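Local coordinates for glucose 1-dehydrogenase (Haloferax mediterranei, PDB 2B5W), which catalyses the NAD(P)+-dependent oxidation of D-glucose and several other aldoses, preferring NADP+, as a zinc-containing homodimeric enzyme of the alcohol dehydrogenase family, at residues A[16-21]-A[56-61]; A[82-87]-A[136-141]; A[325-330]-A[346-351]. The protein carries 1 engineered substitution. All coordinates share one frame; numbering follows the deposited sequence.

In the fold
The three contacts follow one another along the chain, each closing before the next opens. Contact 1 ties the two outer strands of a small antiparallel sheet, 14-17 and 58-60, across strand 2-7. Contacts 2 and 3 belong to another sheet, the mixed one built around strand 27-37. Contact 2 pairs strands 82-85 and 135-137, and contact 3 pairs strands 328-333 and 349-353. The centres of contacts 2 and 3 are about 21 Å apart. The centre of contact 1 lies about 23 Å from that of contact 2 and about 27 Å from that of contact 3. The late strands of contact 3 thus return to the sheet of the GroES-like catalytic domain, and Lys-349 lies near the zinc.

Contact 1. Residues A[16-21]-A[56-61]; sequences IEKPRP and EDHLVL
The imidazole of His-58 has Ile-16 over one face, and Lys-18 NZ, Asp-57 OD1 and Val-60 CG2 at its edge. Ile-16 CD1 sits 3.7 Å from the ring centroid and 28° off the ring normal, a CH-pi contact displaced toward the CD2 and NE2 side. CG1 of Ile-16 is held between the backbone N and the carbonyl carbon (chi1 63°), and its extended chain carries CD1 to the ring. Lys-18 NZ arrives only 4° out of the ring plane and donates to His-58 NE2 at 2.9 Å. The lysine chain bends at chi3, which brings CE and NZ together beside NE2. On the other nitrogen, His-58 ND1 donates to Asp-57 OD1 at 2.9 Å, again close to the ring plane. These two bonds fix the ring rotation. They are consistent with a neutral imidazole protonated on ND1. Glu-56 OE1 lies 4.5 Å from Lys-18 NZ, too far for a salt bridge, and is bonded to His-121, whose ring also stacks with His-58. Val-60 CG2 meets Lys-18 NZ at 3.7 Å. The two segments form no strand pair with each other. Their side chains reach across strand 2-7, over Ala-5, and so link the outer strands of a three-stranded antiparallel sheet in the catalytic domain.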
loop_
_atom_site.group_PDB
_atom_site.type_symbol
_atom_site.label_atom_id
_atom_site.label_comp_id
_atom_site.label_asym_id
_atom_site.label_seq_id
_atom_site.Cartn_x
_atom_site.Cartn_y
_atom_site.Cartn_z
ATOM N N ILE A 16 30.060 -30.997 -1.159
ATOM C CA ILE A 16 29.844 -32.103 -0.246
ATOM C C ILE A 16 29.210 -33.283 -0.955
ATOM O O ILE A 16 28.761 -33.178 -2.093
ATOM C CB ILE A 16 28.975 -31.684 0.937
ATOM C CG1 ILE A 16 27.556 -31.268 0.492
ATOM C CG2 ILE A 16 29.613 -30.516 1.701
ATOM C CD1 ILE A 16 26.613 -31.147 1.642
ATOM N N GLU A 17 29.155 -34.411 -0.256
ATOM C CA GLU A 17 28.391 -35.568 -0.700
ATOM C C GLU A 17 27.415 -36.040 0.350
ATOM O O GLU A 17 27.712 -36.026 1.566
ATOM C CB GLU A 17 29.311 -36.706 -1.086
ATOM C CG GLU A 17 30.151 -36.360 -2.305
ATOM C CD GLU A 17 31.167 -37.416 -2.611
ATOM O OE1 GLU A 17 31.051 -38.027 -3.675
ATOM O OE2 GLU A 17 32.073 -37.620 -1.775
ATOM N N LYS A 18 26.250 -36.476 -0.117
ATOM C CA LYS A 18 25.228 -37.024 0.737
ATOM C C LYS A 18 24.372 -37.936 -0.106
ATOM O O LYS A 18 24.438 -37.908 -1.338
ATOM C CB LYS A 18 24.396 -35.892 1.352
ATOM C CG LYS A 18 23.644 -35.050 0.325
ATOM C CD LYS A 18 22.563 -34.210 1.024
ATOM C CE LYS A 18 23.135 -33.123 1.823
ATOM N NZ LYS A 18 22.050 -32.371 2.561
ATOM N N PRO A 19 23.606 -38.798 0.533
ATOM C CA PRO A 19 22.816 -39.769 -0.226
ATOM C C PRO A 19 21.784 -39.075 -1.121
ATOM O O PRO A 19 21.275 -38.025 -0.734
ATOM C CB PRO A 19 22.097 -40.572 0.860
ATOM C CG PRO A 19 22.861 -40.331 2.104
ATOM C CD PRO A 19 23.437 -38.946 1.991
ATOM N N ARG A 20 21.479 -39.682 -2.252
ATOM C CA ARG A 20 20.340 -39.214 -3.037
ATOM C C ARG A 20 19.089 -39.321 -2.195
ATOM O O ARG A 20 18.859 -40.338 -1.542
ATOM C CB ARG A 20 20.126 -40.116 -4.230
ATOM C CG ARG A 20 20.362 -39.523 -5.551
ATOM C CD ARG A 20 19.942 -40.489 -6.632
ATOM N NE ARG A 20 21.045 -40.767 -7.526
ATOM C CZ ARG A 20 20.915 -41.449 -8.646
ATOM N NH1 ARG A 20 21.979 -41.628 -9.413
ATOM N NH2 ARG A 20 19.744 -41.973 -8.979
ATOM N N PRO A 21 18.249 -38.299 -2.203
ATOM C CA PRO A 21 16.979 -38.398 -1.502
ATOM C C PRO A 21 16.020 -39.357 -2.215
ATOM O O PRO A 21 16.156 -39.613 -3.415
ATOM C CB PRO A 21 16.469 -36.965 -1.550
ATOM C CG PRO A 21 16.972 -36.492 -2.799
ATOM C CD PRO A 21 18.390 -36.987 -2.860
ATOM N N GLU A 56 21.781 -30.129 11.621
ATOM C CA GLU A 56 22.673 -30.404 10.504
ATOM C C GLU A 56 23.804 -29.405 10.457
ATOM O O GLU A 56 23.691 -28.284 10.948
ATOM C CB GLU A 56 21.884 -30.414 9.198
ATOM C CG GLU A 56 20.830 -31.506 9.225
ATOM C CD GLU A 56 20.336 -31.911 7.863
ATOM O OE1 GLU A 56 21.186 -32.220 6.981
ATOM O OE2 GLU A 56 19.088 -31.948 7.691
ATOM N N ASP A 57 24.915 -29.835 9.861
ATOM C CA ASP A 57 26.161 -29.080 9.916
ATOM C C ASP A 57 26.460 -28.294 8.644
ATOM O O ASP A 57 27.576 -27.788 8.467
ATOM C CB ASP A 57 27.352 -30.007 10.256
ATOM C CG ASP A 57 27.679 -31.019 9.155
ATOM O OD1 ASP A 57 27.120 -30.976 8.037
ATOM O OD2 ASP A 57 28.519 -31.922 9.335
ATOM N N HIS A 58 25.446 -28.149 7.798
ATOM C CA HIS A 58 25.600 -27.423 6.543
ATOM C C HIS A 58 24.221 -27.013 6.044
ATOM O O HIS A 58 23.201 -27.484 6.564
ATOM C CB HIS A 58 26.280 -28.327 5.505
ATOM C CG HIS A 58 25.430 -29.478 5.055
ATOM N ND1 HIS A 58 25.293 -30.642 5.781
ATOM C CD2 HIS A 58 24.620 -29.621 3.973
ATOM C CE1 HIS A 58 24.464 -31.458 5.156
ATOM N NE2 HIS A 58 24.049 -30.865 4.049
ATOM N N LEU A 59 24.222 -26.166 5.023
ATOM C CA LEU A 59 23.021 -25.827 4.292
ATOM C C LEU A 59 23.349 -25.938 2.798
ATOM O O LEU A 59 24.227 -25.245 2.302
ATOM C CB LEU A 59 22.589 -24.407 4.613
ATOM C CG LEU A 59 21.442 -23.846 3.750
ATOM C CD1 LEU A 59 20.178 -24.618 4.009
ATOM C CD2 LEU A 59 21.250 -22.407 4.059
ATOM N N VAL A 60 22.654 -26.834 2.108
ATOM C CA VAL A 60 22.782 -26.894 0.641
ATOM C C VAL A 60 22.153 -25.618 0.080
ATOM O O VAL A 60 21.025 -25.250 0.479
ATOM C CB VAL A 60 22.093 -28.120 0.057
ATOM C CG1 VAL A 60 22.069 -28.062 -1.463
ATOM C CG2 VAL A 60 22.795 -29.423 0.521
ATOM N N LEU A 61 22.888 -24.916 -0.778
ATOM C CA LEU A 61 22.437 -23.659 -1.316
ATOM C C LEU A 61 21.488 -23.864 -2.501
ATOM O O LEU A 61 21.358 -24.963 -3.001
ATOM C CB LEU A 61 23.628 -22.830 -1.753
ATOM C CG LEU A 61 24.610 -22.378 -0.661
ATOM C CD1 LEU A 61 25.820 -21.737 -1.348
ATOM C CD2 LEU A 61 23.934 -21.417 0.281
#

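Contact 2. Residues A[82-87]-A[136-141]; sequences IVVPTV and VRIPRS
Ile-82 meets Ile-138 and Arg-140 along almost its whole side chain. Its CB is 4.0 Å from Ile-138 O. There the chain divides. Ile-82 CG2 turns to Ile-138 and touches Ile-138 CG1 at 3.7 Å, with Ile-138 CD1 a little farther off. Ile-82 CG1 takes the other side, beside the backbone N (chi1 -54°), and rests on Arg-140 CA at 4.0 Å. At the tip, Ile-82 CD1 comes within 4.1 Å of Arg-140 NH1, where the two side chains cross at about a right angle. With an alanine in place of Ile-82, Ile-138 CG1 and Arg-140 CA and NH1 would probably lose these apolar neighbours, and a gap would open between them. Val-66 and Val-68 of strand 64-71 also touch Ile-82. The next strand residues pack in turn: Val-84 CG2 meets Ile-138 CD1 at 3.8 Å, and Val-83 CG1 lies by Arg-137 CG. Val-84 and Ile-138 face helix 306-318, through Phe-309 and Thr-313 respectively. The backbones hold the register. Val-84 and Val-136 form a hydrogen-bonded pair, with Val-136 N to Val-84 O at 2.8 Å and Val-84 N to Val-136 O at 2.9 Å. Ile-138 N adds a third bond to Ile-82 O, while Val-83 and Arg-137 form the non-hydrogen-bonded pair. This is an antiparallel strand pair at one end of the mixed sheet of the GroES-like catalytic domain.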
loop_
_atom_site.group_PDB
_atom_site.type_symbol
_atom_site.label_atom_id
_atom_site.label_comp_id
_atom_site.label_asym_id
_atom_site.label_seq_id
_atom_site.Cartn_x
_atom_site.Cartn_y
_atom_site.Cartn_z
ATOM N N ILE A 82 9.784 -31.172 -17.414
ATOM C CA ILE A 82 10.678 -30.103 -16.938
ATOM C C ILE A 82 9.910 -29.319 -15.896
ATOM O O ILE A 82 8.799 -28.792 -16.149
ATOM C CB ILE A 82 11.136 -29.163 -18.098
ATOM C CG1 ILE A 82 11.771 -29.932 -19.252
ATOM C CG2 ILE A 82 12.124 -28.133 -17.594
ATOM C CD1 ILE A 82 12.832 -30.909 -18.825
ATOM N N VAL A 83 10.497 -29.214 -14.702
ATOM C CA VAL A 83 9.858 -28.580 -13.572
ATOM C C VAL A 83 10.743 -27.577 -12.841
ATOM O O VAL A 83 11.969 -27.722 -12.822
ATOM C CB VAL A 83 9.374 -29.652 -12.550
ATOM C CG1 VAL A 83 8.258 -30.508 -13.143
ATOM C CG2 VAL A 83 10.518 -30.558 -12.090
ATOM N N VAL A 84 10.101 -26.568 -12.270
ATOM C CA VAL A 84 10.702 -25.614 -11.371
ATOM C C VAL A 84 10.006 -25.742 -10.020
ATOM O O VAL A 84 8.781 -25.616 -9.931
ATOM C CB VAL A 84 10.525 -24.167 -11.918
ATOM C CG1 VAL A 84 10.959 -23.171 -10.911
ATOM C CG2 VAL A 84 11.289 -24.004 -13.237
ATOM N N PRO A 85 10.759 -25.948 -8.950
ATOM C CA PRO A 85 10.152 -26.015 -7.611
ATOM C C PRO A 85 9.907 -24.638 -7.009
ATOM O O PRO A 85 10.737 -23.712 -7.157
ATOM C CB PRO A 85 11.240 -26.746 -6.778
ATOM C CG PRO A 85 12.520 -26.312 -7.422
ATOM C CD PRO A 85 12.223 -26.175 -8.915
ATOM N N THR A 86 8.827 -24.515 -6.230
ATOM C CA THR A 86 8.668 -23.346 -5.382
ATOM C C THR A 86 9.642 -23.500 -4.204
ATOM O O THR A 86 10.279 -24.551 -4.024
ATOM C CB THR A 86 7.245 -23.182 -4.854
ATOM O OG1 THR A 86 6.963 -24.304 -3.997
ATOM C CG2 THR A 86 6.223 -23.200 -5.970
ATOM N N VAL A 87 9.761 -22.447 -3.447
ATOM C CA VAL A 87 10.774 -22.334 -2.410
ATOM C C VAL A 87 10.284 -22.678 -1.011
ATOM O O VAL A 87 11.025 -23.269 -0.221
ATOM C CB VAL A 87 11.353 -20.916 -2.438
ATOM C CG1 VAL A 87 12.450 -20.755 -1.401
ATOM C CG2 VAL A 87 11.949 -20.615 -3.835
ATOM N N VAL A 136 6.335 -26.926 -10.525
ATOM C CA VAL A 136 5.608 -26.274 -11.593
ATOM C C VAL A 136 6.176 -26.718 -12.929
ATOM O O VAL A 136 7.337 -26.470 -13.244
ATOM C CB VAL A 136 5.698 -24.743 -11.460
ATOM C CG1 VAL A 136 4.903 -24.075 -12.591
ATOM C CG2 VAL A 136 5.232 -24.295 -10.078
ATOM N N ARG A 137 5.372 -27.396 -13.738
ATOM C CA ARG A 137 5.809 -27.752 -15.066
ATOM C C ARG A 137 5.964 -26.486 -15.879
ATOM O O ARG A 137 5.148 -25.562 -15.787
ATOM C CB ARG A 137 4.762 -28.654 -15.730
ATOM C CG ARG A 137 4.747 -30.064 -15.123
ATOM C CD ARG A 137 3.500 -30.886 -15.494
ATOM N NE ARG A 137 2.374 -30.375 -14.749
ATOM C CZ ARG A 137 1.147 -30.894 -14.750
ATOM N NH1 ARG A 137 0.852 -31.947 -15.489
ATOM N NH2 ARG A 137 0.215 -30.319 -14.014
ATOM N N ILE A 138 7.037 -26.450 -16.666
ATOM C CA ILE A 138 7.290 -25.319 -17.557
ATOM C C ILE A 138 7.512 -25.873 -18.956
ATOM O O ILE A 138 7.878 -27.049 -19.152
ATOM C CB ILE A 138 8.504 -24.466 -17.076
ATOM C CG1 ILE A 138 9.817 -25.236 -17.207
ATOM C CG2 ILE A 138 8.300 -23.964 -15.673
ATOM C CD1 ILE A 138 11.049 -24.340 -16.996
ATOM N N PRO A 139 7.401 -25.002 -19.959
ATOM C CA PRO A 139 7.708 -25.465 -21.321
ATOM C C PRO A 139 9.102 -26.084 -21.457
ATOM O O PRO A 139 10.090 -25.608 -20.860
ATOM C CB PRO A 139 7.557 -24.193 -22.163
ATOM C CG PRO A 139 6.618 -23.350 -21.392
ATOM C CD PRO A 139 7.007 -23.593 -19.915
ATOM N N ARG A 140 9.211 -27.156 -22.229
ATOM C CA ARG A 140 10.508 -27.842 -22.385
ATOM C C ARG A 140 11.621 -26.918 -22.820
ATOM O O ARG A 140 12.789 -27.073 -22.435
ATOM C CB ARG A 140 10.444 -28.996 -23.406
ATOM C CG ARG A 140 9.515 -30.068 -23.039
ATOM C CD ARG A 140 9.634 -31.300 -23.920
ATOM N NE ARG A 140 9.310 -32.508 -23.163
ATOM C CZ ARG A 140 10.157 -33.154 -22.365
ATOM N NH1 ARG A 140 11.416 -32.747 -22.197
ATOM N NH2 ARG A 140 9.731 -34.229 -21.728
ATOM N N SER A 141 11.306 -25.972 -23.693
ATOM C CA SER A 141 12.274 -25.044 -24.215
ATOM C C SER A 141 12.767 -23.981 -23.225
ATOM O O SER A 141 13.690 -23.225 -23.510
ATOM C CB SER A 141 11.786 -24.350 -25.471
ATOM O OG SER A 141 10.499 -23.765 -25.305
#

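Contact 3. Residues A[325-330]-A[346-351]; sequences EDLVTG and TTIKTA. With K (potassium ion), chain D.
Leu-327 O marks the tight part of this contact. It accepts Lys-349 N at 3.1 Å and is also pressed by Ile-348 CB at 3.4 Å. Leu-327 CD1 meets Ile-348 CG2 at 3.8 Å, the two side chains crossing at about a right angle. Leu-186 of helix 183-194 touches both. Lys-349 O takes Thr-329 N at 2.9 Å, and Gly-330 O takes Ala-351 N. The loose rim lies toward solvent, where Thr-329 CG2 only grazes Thr-346 O at 3.6 Å. Thr-329, though exposed, is firmly anchored through OG1. This atom, placed between backbone N and carbonyl carbon (chi1 50°), accepts Ile-348 N at 2.9 Å in a nearly straight hydrogen bond (165°). It also makes a weak bond to Lys-349 O. Next to it, Thr-347 O binds a potassium ion at 2.7 Å, together with Asp-344 O. Lys-349 sends NZ away from the pair to Glu-64, a ligand of the catalytic zinc, and to Val-37 O. Val-328 with Lys-349 and Gly-330 with Thr-350 form two parallel bridges with a beta bulge between them, directly after helix 321-327 and close to the zinc and NADP sites.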
loop_
_atom_site.group_PDB
_atom_site.type_symbol
_atom_site.label_atom_id
_atom_site.label_comp_id
_atom_site.label_asym_id
_atom_site.label_seq_id
_atom_site.Cartn_x
_atom_site.Cartn_y
_atom_site.Cartn_z
ATOM N N GLU A 325 20.325 -13.114 -23.275
ATOM C CA GLU A 325 21.730 -13.400 -23.553
ATOM C C GLU A 325 22.643 -12.517 -22.697
ATOM O O GLU A 325 23.596 -13.003 -22.104
ATOM C CB GLU A 325 22.023 -13.197 -25.048
ATOM C CG GLU A 325 21.334 -14.192 -25.981
ATOM C CD GLU A 325 21.576 -13.899 -27.460
ATOM O OE1 GLU A 325 21.988 -12.772 -27.817
ATOM O OE2 GLU A 325 21.349 -14.808 -28.281
ATOM N N ASP A 326 22.322 -11.225 -22.577
ATOM C CA ASP A 326 23.199 -10.293 -21.872
ATOM C C ASP A 326 23.072 -10.374 -20.351
ATOM O O ASP A 326 24.015 -10.116 -19.593
ATOM C CB ASP A 326 22.997 -8.864 -22.362
ATOM C CG ASP A 326 23.440 -8.651 -23.811
ATOM O OD1 ASP A 326 24.038 -9.550 -24.441
ATOM O OD2 ASP A 326 23.228 -7.579 -24.390
ATOM N N LEU A 327 21.890 -10.727 -19.873
ATOM C CA LEU A 327 21.642 -10.872 -18.454
ATOM C C LEU A 327 22.453 -11.988 -17.827
ATOM O O LEU A 327 22.993 -11.818 -16.735
ATOM C CB LEU A 327 20.140 -11.128 -18.215
ATOM C CG LEU A 327 19.730 -11.238 -16.729
ATOM C CD1 LEU A 327 19.627 -9.890 -16.100
ATOM C CD2 LEU A 327 18.395 -12.015 -16.615
ATOM N N VAL A 328 22.483 -13.126 -18.509
ATOM C CA VAL A 328 23.139 -14.342 -18.005
ATOM C C VAL A 328 24.611 -14.318 -18.446
ATOM O O VAL A 328 24.973 -14.647 -19.585
ATOM C CB VAL A 328 22.402 -15.612 -18.438
ATOM C CG1 VAL A 328 23.105 -16.831 -17.825
ATOM C CG2 VAL A 328 20.963 -15.566 -17.962
ATOM N N THR A 329 25.438 -13.887 -17.513
ATOM C CA THR A 329 26.844 -13.655 -17.802
ATOM C C THR A 329 27.686 -14.889 -17.651
ATOM O O THR A 329 28.816 -14.924 -18.166
ATOM C CB THR A 329 27.394 -12.494 -16.976
ATOM O OG1 THR A 329 27.083 -12.651 -15.602
ATOM C CG2 THR A 329 26.759 -11.153 -17.352
ATOM N N GLY A 330 27.163 -15.921 -16.990
ATOM C CA GLY A 330 27.886 -17.178 -16.905
ATOM C C GLY A 330 27.062 -18.340 -16.407
ATOM O O GLY A 330 26.435 -18.217 -15.369
ATOM N N THR A 346 30.921 -6.987 -13.445
ATOM C CA THR A 346 30.636 -7.653 -14.714
ATOM C C THR A 346 29.844 -8.952 -14.604
ATOM O O THR A 346 29.557 -9.582 -15.646
ATOM C CB THR A 346 31.914 -7.958 -15.485
ATOM O OG1 THR A 346 32.771 -8.774 -14.687
ATOM C CG2 THR A 346 32.672 -6.702 -15.781
ATOM N N THR A 347 29.544 -9.370 -13.367
ATOM C CA THR A 347 28.747 -10.572 -13.115
ATOM C C THR A 347 27.351 -10.098 -12.868
ATOM O O THR A 347 27.127 -9.305 -11.987
ATOM C CB THR A 347 29.287 -11.320 -11.911
ATOM O OG1 THR A 347 30.665 -11.673 -12.154
ATOM C CG2 THR A 347 28.598 -12.642 -11.758
ATOM N N ILE A 348 26.405 -10.512 -13.703
ATOM C CA ILE A 348 25.027 -10.075 -13.500
ATOM C C ILE A 348 24.218 -11.259 -12.976
ATOM O O ILE A 348 23.882 -11.290 -11.808
ATOM C CB ILE A 348 24.438 -9.478 -14.761
ATOM C CG1 ILE A 348 25.269 -8.260 -15.182
ATOM C CG2 ILE A 348 22.963 -9.091 -14.515
ATOM C CD1 ILE A 348 24.860 -7.676 -16.490
ATOM N N LYS A 349 23.904 -12.211 -13.835
ATOM C CA LYS A 349 23.244 -13.434 -13.421
ATOM C C LYS A 349 24.046 -14.665 -13.822
ATOM O O LYS A 349 24.452 -14.773 -14.964
ATOM C CB LYS A 349 21.869 -13.533 -14.081
ATOM C CG LYS A 349 21.077 -14.729 -13.674
ATOM C CD LYS A 349 20.661 -14.548 -12.219
ATOM C CE LYS A 349 19.788 -15.621 -11.726
ATOM N NZ LYS A 349 19.499 -15.313 -10.308
ATOM N N THR A 350 24.207 -15.584 -12.881
ATOM C CA THR A 350 24.930 -16.830 -13.106
ATOM C C THR A 350 24.107 -17.994 -12.670
ATOM O O THR A 350 23.136 -17.832 -11.946
ATOM C CB THR A 350 26.225 -16.876 -12.322
ATOM O OG1 THR A 350 25.942 -16.815 -10.920
ATOM C CG2 THR A 350 27.139 -15.669 -12.614
ATOM N N ALA A 351 24.500 -19.162 -13.127
ATOM C CA ALA A 351 23.917 -20.412 -12.703
ATOM C C ALA A 351 24.982 -21.489 -12.735
ATOM O O ALA A 351 26.001 -21.332 -13.383
ATOM C CB ALA A 351 22.765 -20.822 -13.612
HETATM K K K D . 27.201 -7.945 -9.671
#